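Local coordinates for dihydroxyacetone kinase (Citrobacter freundii, PDB 1UN8), which phosphorylates dihydroxyacetone with ATP and a divalent metal ion to give dihydroxyacetone phosphate, and holds a phospholipid inside its C-terminal helical barrel, at residues N185-G190 and A307-E312; S353-V358 and P409-A414; T441-K446 and V454-T459. All coordinates share one frame; numbering follows the deposited sequence.

Contact 1 (N185-G190 and A307-E312)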
# COMPACT_ATOMS: atom_id res chain seq x y z
N ASN A 185 24.23 10.74 7.98
CA ASN A 185 23.21 11.59 8.59
C ASN A 185 21.81 11.00 8.44
O ASN A 185 20.81 11.70 8.58
CB ASN A 185 23.27 12.98 7.95
CG ASN A 185 24.40 13.82 8.50
OD1 ASN A 185 24.30 14.39 9.58
ND2 ASN A 185 25.50 13.89 7.75
N THR A 186 21.75 9.70 8.17
CA THR A 186 20.47 9.04 8.00
C THR A 186 20.25 7.98 9.07
O THR A 186 21.10 7.12 9.29
CB THR A 186 20.37 8.42 6.59
OG1 THR A 186 20.53 9.45 5.61
CG2 THR A 186 19.02 7.74 6.38
N PHE A 187 19.11 8.07 9.73
CA PHE A 187 18.76 7.14 10.80
C PHE A 187 17.33 6.61 10.61
O PHE A 187 16.37 7.37 10.45
CB PHE A 187 18.89 7.83 12.16
CG PHE A 187 20.20 8.58 12.33
CD1 PHE A 187 20.38 9.84 11.76
CD2 PHE A 187 21.27 7.99 12.99
CE1 PHE A 187 21.60 10.49 11.83
CE2 PHE A 187 22.50 8.63 13.08
CZ PHE A 187 22.66 9.88 12.50
N SER A 188 17.20 5.29 10.61
CA SER A 188 15.89 4.68 10.41
C SER A 188 15.54 3.65 11.49
O SER A 188 16.42 2.99 12.05
CB SER A 188 15.83 4.01 9.05
OG SER A 188 16.23 4.90 8.03
N LEU A 189 14.25 3.54 11.77
CA LEU A 189 13.75 2.59 12.74
C LEU A 189 12.40 2.07 12.26
O LEU A 189 11.50 2.83 11.94
CB LEU A 189 13.58 3.25 14.11
CG LEU A 189 13.05 2.35 15.23
CD1 LEU A 189 13.93 1.12 15.33
CD2 LEU A 189 13.01 3.13 16.55
N GLY A 190 12.27 0.75 12.20
CA GLY A 190 11.02 0.17 11.74
C GLY A 190 10.30 -0.64 12.80
O GLY A 190 10.88 -1.03 13.82
N ALA A 307 14.92 9.62 9.67
CA ALA A 307 15.26 11.01 9.89
C ALA A 307 16.62 11.28 9.27
O ALA A 307 17.57 10.52 9.48
CB ALA A 307 15.29 11.31 11.39
N ILE A 308 16.70 12.34 8.48
CA ILE A 308 17.96 12.75 7.85
C ILE A 308 18.24 14.19 8.28
O ILE A 308 17.35 15.05 8.21
CB ILE A 308 17.88 12.70 6.31
CG1 ILE A 308 19.17 13.26 5.74
CG2 ILE A 308 16.68 13.48 5.80
CD1 ILE A 308 19.87 12.33 4.78
N VAL A 309 19.46 14.44 8.75
CA VAL A 309 19.85 15.77 9.21
C VAL A 309 20.05 16.70 8.03
O VAL A 309 20.78 16.38 7.10
CB VAL A 309 21.16 15.72 10.03
CG1 VAL A 309 21.53 17.11 10.51
CG2 VAL A 309 20.98 14.78 11.22
N LEU A 310 19.41 17.86 8.08
CA LEU A 310 19.53 18.82 6.99
C LEU A 310 20.72 19.76 7.17
O LEU A 310 20.56 20.92 7.55
CB LEU A 310 18.23 19.62 6.87
CG LEU A 310 16.98 18.78 6.62
CD1 LEU A 310 15.75 19.68 6.59
CD2 LEU A 310 17.13 18.02 5.31
N GLU A 311 21.91 19.25 6.92
CA GLU A 311 23.13 20.05 7.03
C GLU A 311 23.72 20.14 5.62
O GLU A 311 23.59 19.22 4.81
CB GLU A 311 24.16 19.38 7.96
CG GLU A 311 23.80 19.33 9.46
CD GLU A 311 23.74 20.70 10.13
OE1 GLU A 311 24.64 21.53 9.87
OE2 GLU A 311 22.81 20.95 10.93
N GLU A 312 24.36 21.27 5.34
CA GLU A 312 25.01 21.48 4.06
C GLU A 312 24.10 21.29 2.85
O GLU A 312 22.97 21.80 2.81
CB GLU A 312 26.21 20.52 3.93
CG GLU A 312 27.15 20.48 5.14
CD GLU A 312 27.93 21.78 5.35
OE1 GLU A 312 28.64 22.21 4.41
OE2 GLU A 312 27.84 22.37 6.45
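Two neighbouring antiparallel strands of a mixed six-stranded sheet in the DhaK part of the kinase meet at the start of strand 186-192, which pairs with strand 301-309. F187 and A307 form a hydrogen-bonded pair: F187 N gives to A307 O at 2.9 Å, and A307 N returns a bond to F187 O at 2.8 Å. One residue on, T186 and I308 make a non-hydrogen-bonded pair, their CA atoms 4.5 Å apart. Beyond it V309 N reaches N185 O at 3.1 Å, and the same carbonyl oxygen also takes a CA-H...O contact from I308 CA.

The side chains add contacts on both faces. T186 OG1 meets the end of the isoleucine chain, I308 CD1, on one face; its polar partner is A182 O, one turn back in helix 172-184. On the other face a chi1 of -48° puts the F187 ring beside its own backbone N, with A307 O at the ring edge, near its plane, 3.7 Å from F187 CD1. V309 CG2 approaches the same ring obliquely, 4.4 Å from F187 CE1. The N185 amide crosses the valine at a slant, with OD1 3.4 Å from V309 CB, while its ND2 is held by Y181 O.

I308 packs on I314 and L318 of helix 314-319, whereas F187 rests on L244 and A247 of helix 233-247. Strand 301-309 continues the sheet on its far edge to strand 254-260, through the backbone bond between I308 and A255.

Contact 2 (S353-V358 and P409-A414). With MYY ((2R)-3-(phosphonooxy)-2-(tetradecanoyloxy)propyl palmitate), chain C.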
# COMPACT_ATOMS: atom_id res chain seq x y z
N SER A 353 -51.52 25.37 16.05
CA SER A 353 -52.79 25.82 15.50
C SER A 353 -53.78 24.65 15.51
O SER A 353 -53.38 23.49 15.42
CB SER A 353 -52.60 26.40 14.10
OG SER A 353 -52.12 25.42 13.20
N ALA A 354 -55.06 24.96 15.64
CA ALA A 354 -56.07 23.92 15.67
C ALA A 354 -56.72 23.70 14.31
O ALA A 354 -56.61 24.53 13.39
CB ALA A 354 -57.13 24.25 16.71
N ASN A 355 -57.40 22.57 14.20
CA ASN A 355 -58.11 22.15 12.99
C ASN A 355 -58.64 20.78 13.38
O ASN A 355 -57.91 19.78 13.34
CB ASN A 355 -57.14 22.01 11.81
CG ASN A 355 -57.86 21.71 10.50
OD1 ASN A 355 -58.65 20.77 10.41
ND2 ASN A 355 -57.58 22.51 9.49
N ALA A 356 -59.91 20.74 13.78
CA ALA A 356 -60.55 19.51 14.22
C ALA A 356 -60.43 18.35 13.22
O ALA A 356 -60.23 17.21 13.63
CB ALA A 356 -62.02 19.77 14.54
N LEU A 357 -60.56 18.65 11.93
CA LEU A 357 -60.47 17.61 10.91
C LEU A 357 -59.11 16.93 10.95
O LEU A 357 -59.01 15.73 11.23
CB LEU A 357 -60.67 18.22 9.52
CG LEU A 357 -61.18 17.29 8.41
CD1 LEU A 357 -60.98 17.97 7.06
CD2 LEU A 357 -60.45 15.96 8.43
N VAL A 358 -58.06 17.70 10.68
CA VAL A 358 -56.70 17.20 10.69
C VAL A 358 -56.39 16.49 12.00
O VAL A 358 -55.85 15.38 11.99
CB VAL A 358 -55.71 18.34 10.47
CG1 VAL A 358 -54.28 17.85 10.66
CG2 VAL A 358 -55.89 18.91 9.08
N PRO A 409 -48.88 22.17 14.46
CA PRO A 409 -49.35 23.24 13.58
C PRO A 409 -50.46 22.65 12.70
O PRO A 409 -50.41 22.76 11.47
CB PRO A 409 -48.11 23.59 12.78
CG PRO A 409 -47.46 22.25 12.61
CD PRO A 409 -47.57 21.65 14.00
N LEU A 410 -51.43 22.02 13.35
CA LEU A 410 -52.55 21.37 12.68
C LEU A 410 -53.22 22.13 11.54
O LEU A 410 -53.79 21.51 10.64
CB LEU A 410 -53.62 21.01 13.72
CG LEU A 410 -53.23 20.06 14.85
CD1 LEU A 410 -54.35 20.00 15.89
CD2 LEU A 410 -52.96 18.68 14.27
N ASN A 411 -53.15 23.45 11.56
CA ASN A 411 -53.81 24.22 10.52
C ASN A 411 -53.00 24.45 9.25
O ASN A 411 -53.46 25.12 8.32
CB ASN A 411 -54.28 25.56 11.08
CG ASN A 411 -55.54 26.05 10.40
OD1 ASN A 411 -56.54 25.34 10.33
ND2 ASN A 411 -55.49 27.28 9.88
N ASN A 412 -51.80 23.88 9.20
CA ASN A 412 -50.95 24.02 8.03
C ASN A 412 -50.24 22.70 7.77
O ASN A 412 -49.20 22.42 8.37
CB ASN A 412 -49.91 25.12 8.25
CG ASN A 412 -49.02 25.34 7.04
OD1 ASN A 412 -48.23 26.28 7.01
ND2 ASN A 412 -49.14 24.47 6.04
N LEU A 413 -50.80 21.91 6.86
CA LEU A 413 -50.23 20.60 6.52
C LEU A 413 -48.76 20.65 6.15
O LEU A 413 -47.96 19.86 6.67
CB LEU A 413 -51.02 19.95 5.38
CG LEU A 413 -52.30 19.21 5.80
CD1 LEU A 413 -52.85 18.47 4.59
CD2 LEU A 413 -52.00 18.21 6.92
N ALA A 414 -48.40 21.58 5.26
CA ALA A 414 -47.01 21.72 4.83
C ALA A 414 -46.06 21.73 6.02
O ALA A 414 -45.15 20.92 6.12
CB ALA A 414 -46.84 22.99 4.01
C38 MYY C . -44.49 5.89 11.63
C37 MYY C . -45.32 6.94 12.39
C36 MYY C . -45.97 7.93 11.42
C35 MYY C . -46.82 8.96 12.16
C34 MYY C . -47.57 9.87 11.18
C33 MYY C . -48.45 10.91 11.88
C32 MYY C . -49.16 11.82 10.86
C31 MYY C . -50.21 11.07 10.05
C30 MYY C . -50.64 11.79 8.77
C29 MYY C . -51.56 13.00 8.96
C28 MYY C . -52.22 13.37 7.62
C27 MYY C . -53.20 14.54 7.72
C26 MYY C . -54.08 14.66 6.46
C25 MYY C . -55.04 15.85 6.57
C24 MYY C . -56.40 15.60 5.92
C23 MYY C . -56.57 16.14 4.49
O10 MYY C . -55.60 16.31 3.75
O8 MYY C . -57.82 16.45 4.07
C6 MYY C . -57.86 16.87 2.69
C5 MYY C . -58.20 15.69 1.79
C4 MYY C . -59.48 15.95 0.98
O6 MYY C . -60.56 16.49 1.77
P MYY C . -61.47 15.60 2.77
O4 MYY C . -60.47 14.76 3.71
O3 MYY C . -62.20 16.68 3.72
O5 MYY C . -62.46 14.74 2.07
O7 MYY C . -58.21 14.47 2.56
C7 MYY C . -57.98 13.37 1.78
O9 MYY C . -57.83 13.47 0.57
C8 MYY C . -57.94 12.00 2.47
C9 MYY C . -56.58 11.33 2.26
C10 MYY C . -55.94 10.92 3.59
C11 MYY C . -54.58 10.24 3.40
C12 MYY C . -53.94 9.92 4.75
C13 MYY C . -52.55 9.31 4.59
C14 MYY C . -51.86 9.31 5.96
C15 MYY C . -50.39 8.88 5.89
C16 MYY C . -50.22 7.36 5.95
C17 MYY C . -48.78 7.03 6.35
C18 MYY C . -48.68 5.60 6.89
C19 MYY C . -47.33 5.35 7.56
C20 MYY C . -47.31 3.99 8.27
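S353 and N355 supply the polar side chains that join the lead-in to helix 356-371 with the turn before helix 413-427. S353 OG accepts from N411 N at 2.8 Å; it can do so because OG sits between the backbone N and the carbonyl carbon (chi1 63°). Two residues later, N355 ND2 gives to N411 OD1 at 3.1 Å. The two side chains cross at about a right angle, and their amide planes are 45° apart. The N-H...O angle of this bond is 148°, and the donor is tilted from the carbonyl plane of N411.

Helix capping uses the other end of the same asparagine. N355 is the N-cap of helix 356-371, its OD1 accepting from V358 N at 3.1 Å, with the donor well above the carbonyl plane. One amide therefore fixes the first turn of its own helix and reaches across to N411. On the opposing segment, P409 to N412 is a type I beta turn closed by N412 N to P409 O, and N412 occupies the N-cap position of helix 413-427, its OD1 bonded to T415.

Apolar packing involves V358, L410 and L413. V358 and L410 slide past each other in opposite directions, CG1 of V358 lying 3.9 Å from L410 CD2. An acyl chain of the bound phospholipid joins in, its C25 lying 3.9 Å from L413 CD2 and 4.0 Å from V358 CG2. At the head-group end, L413 CD1 is 3.6 Å from the ester carbonyl oxygen O10, and L357 CD1 lies 3.8 Å from the phosphate oxygen O3.

V358 and P409 both touch L416 of helix 413-427, with P409 also against L419, and L413 leans on L447 of helix 430-448.

Contact 3 (T441-K446 and V454-T459)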
# COMPACT_ATOMS: atom_id res chain seq x y z
N THR A 441 -40.87 14.70 4.85
CA THR A 441 -40.10 15.89 4.51
C THR A 441 -40.38 16.27 3.06
O THR A 441 -40.70 17.43 2.77
CB THR A 441 -38.59 15.65 4.68
OG1 THR A 441 -38.33 15.32 6.05
CG2 THR A 441 -37.80 16.89 4.31
N ALA A 442 -40.27 15.30 2.16
CA ALA A 442 -40.53 15.53 0.75
C ALA A 442 -42.00 15.85 0.53
O ALA A 442 -42.34 16.65 -0.35
CB ALA A 442 -40.13 14.31 -0.06
N ALA A 443 -42.88 15.24 1.31
CA ALA A 443 -44.31 15.49 1.17
C ALA A 443 -44.61 16.90 1.61
O ALA A 443 -45.32 17.64 0.92
CB ALA A 443 -45.11 14.51 2.03
N GLY A 444 -44.07 17.28 2.76
CA GLY A 444 -44.28 18.61 3.30
C GLY A 444 -43.85 19.66 2.31
O GLY A 444 -44.45 20.73 2.23
N GLN A 445 -42.80 19.37 1.56
CA GLN A 445 -42.28 20.31 0.57
C GLN A 445 -43.12 20.37 -0.69
O GLN A 445 -43.20 21.41 -1.34
CB GLN A 445 -40.83 19.96 0.23
CG GLN A 445 -39.84 20.63 1.14
CD GLN A 445 -39.93 22.14 1.04
OE1 GLN A 445 -39.59 22.71 0.01
NE2 GLN A 445 -40.40 22.78 2.12
N LYS A 446 -43.74 19.25 -1.05
CA LYS A 446 -44.56 19.24 -2.24
C LYS A 446 -45.79 20.10 -1.94
O LYS A 446 -46.29 20.82 -2.80
CB LYS A 446 -44.98 17.81 -2.58
CG LYS A 446 -45.63 17.67 -3.94
CD LYS A 446 -44.71 18.14 -5.05
CE LYS A 446 -45.33 17.91 -6.42
NZ LYS A 446 -44.51 18.46 -7.53
N VAL A 454 -52.79 14.29 -1.68
CA VAL A 454 -52.46 13.06 -2.38
C VAL A 454 -51.23 13.21 -3.27
O VAL A 454 -50.43 12.29 -3.40
CB VAL A 454 -53.66 12.56 -3.21
CG1 VAL A 454 -53.27 11.38 -4.09
CG2 VAL A 454 -54.78 12.16 -2.27
N GLU A 455 -51.09 14.36 -3.91
CA GLU A 455 -49.94 14.59 -4.77
C GLU A 455 -48.67 14.60 -3.94
O GLU A 455 -47.66 13.99 -4.31
CB GLU A 455 -50.08 15.91 -5.52
CG GLU A 455 -50.27 15.75 -7.01
CD GLU A 455 -50.99 16.92 -7.64
OE1 GLU A 455 -50.46 18.06 -7.57
OE2 GLU A 455 -52.10 16.70 -8.19
N ALA A 456 -48.72 15.30 -2.81
CA ALA A 456 -47.58 15.42 -1.92
C ALA A 456 -47.20 14.05 -1.36
O ALA A 456 -46.01 13.70 -1.30
CB ALA A 456 -47.89 16.40 -0.79
N LEU A 457 -48.20 13.27 -0.95
CA LEU A 457 -47.97 11.95 -0.40
C LEU A 457 -47.30 11.04 -1.42
O LEU A 457 -46.46 10.22 -1.06
CB LEU A 457 -49.28 11.32 0.07
CG LEU A 457 -49.89 11.93 1.34
CD1 LEU A 457 -51.23 11.26 1.66
CD2 LEU A 457 -48.91 11.75 2.50
N ASN A 458 -47.66 11.21 -2.69
CA ASN A 458 -47.07 10.42 -3.75
C ASN A 458 -45.64 10.83 -3.99
O ASN A 458 -44.80 9.99 -4.32
CB ASN A 458 -47.85 10.57 -5.04
CG ASN A 458 -48.64 9.32 -5.38
OD1 ASN A 458 -48.07 8.29 -5.74
ND2 ASN A 458 -49.96 9.41 -5.26
N THR A 459 -45.34 12.12 -3.85
CA THR A 459 -43.97 12.58 -4.03
C THR A 459 -43.16 11.99 -2.89
O THR A 459 -42.01 11.57 -3.08
CB THR A 459 -43.89 14.13 -3.99
OG1 THR A 459 -44.53 14.67 -5.16
CG2 THR A 459 -42.43 14.59 -3.96
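Consecutive helices 430-448 and 453-468 of the DhaL helical barrel pack against each other here, beside the short connection between them. Alanines permit the close approach, with the local axes 7.4 Å apart at an angle of 144°. A456 CB lies 3.3 Å from A443 O, and on the return side A443 CB lies 3.5 Å from A456 O; the CA of A443 makes a CA-H...O contact with that oxygen as well. No hydrogen bond crosses between the two segments.

In the eight-helix barrel that encloses the phospholipid, this antiparallel pair forms part of the wall. The L457 CB points away from segment 441-446, though the end of the side chain comes nearer, and L457 touches the lipid, while F417 of helix 413-427 packs on both L457 and A443.

At the partly exposed edge of the contact, K446 crosses T459 at about a right angle. Its CB packs against A456, 3.6 Å from A456 CA, and CG stands 3.4 Å from T459 OG1. A bend at chi2 (59°) then keeps CD and CE near that hydroxyl as the chain runs on. T459 OG1 itself gives a weak bond to E455 O, one turn back in its own helix. The ammonium group does not pair with the nearby acid: K446 NZ is 6.0 Å from E455 OE1. T441 and A442 also pack on E123 of the second subunit, and Q445 on R127 of that subunit.

Contact 1 stands apart in the DhaK part, about 52 Å from contact 3 and 60 Å from contact 2 between nearest atoms, and the chain's centre lies between it and the other two. Its joining force is backbone hydrogen bonding within a mostly buried sheet. Contacts 2 and 3, both partly buried, belong to the helical DhaL part and touch through A414 CB and G444 O, 3.7 Å apart, where helices 413-427 and 430-448 pack. Contact 2, at helix starts, joins polar side-chain bonds with V358-L410 packing; contact 3, beside the connection of two successive helices, rests on alanine packing and the K446 chain over T459, with no hydrogen bond across. Both supply leucines to the phospholipid pocket.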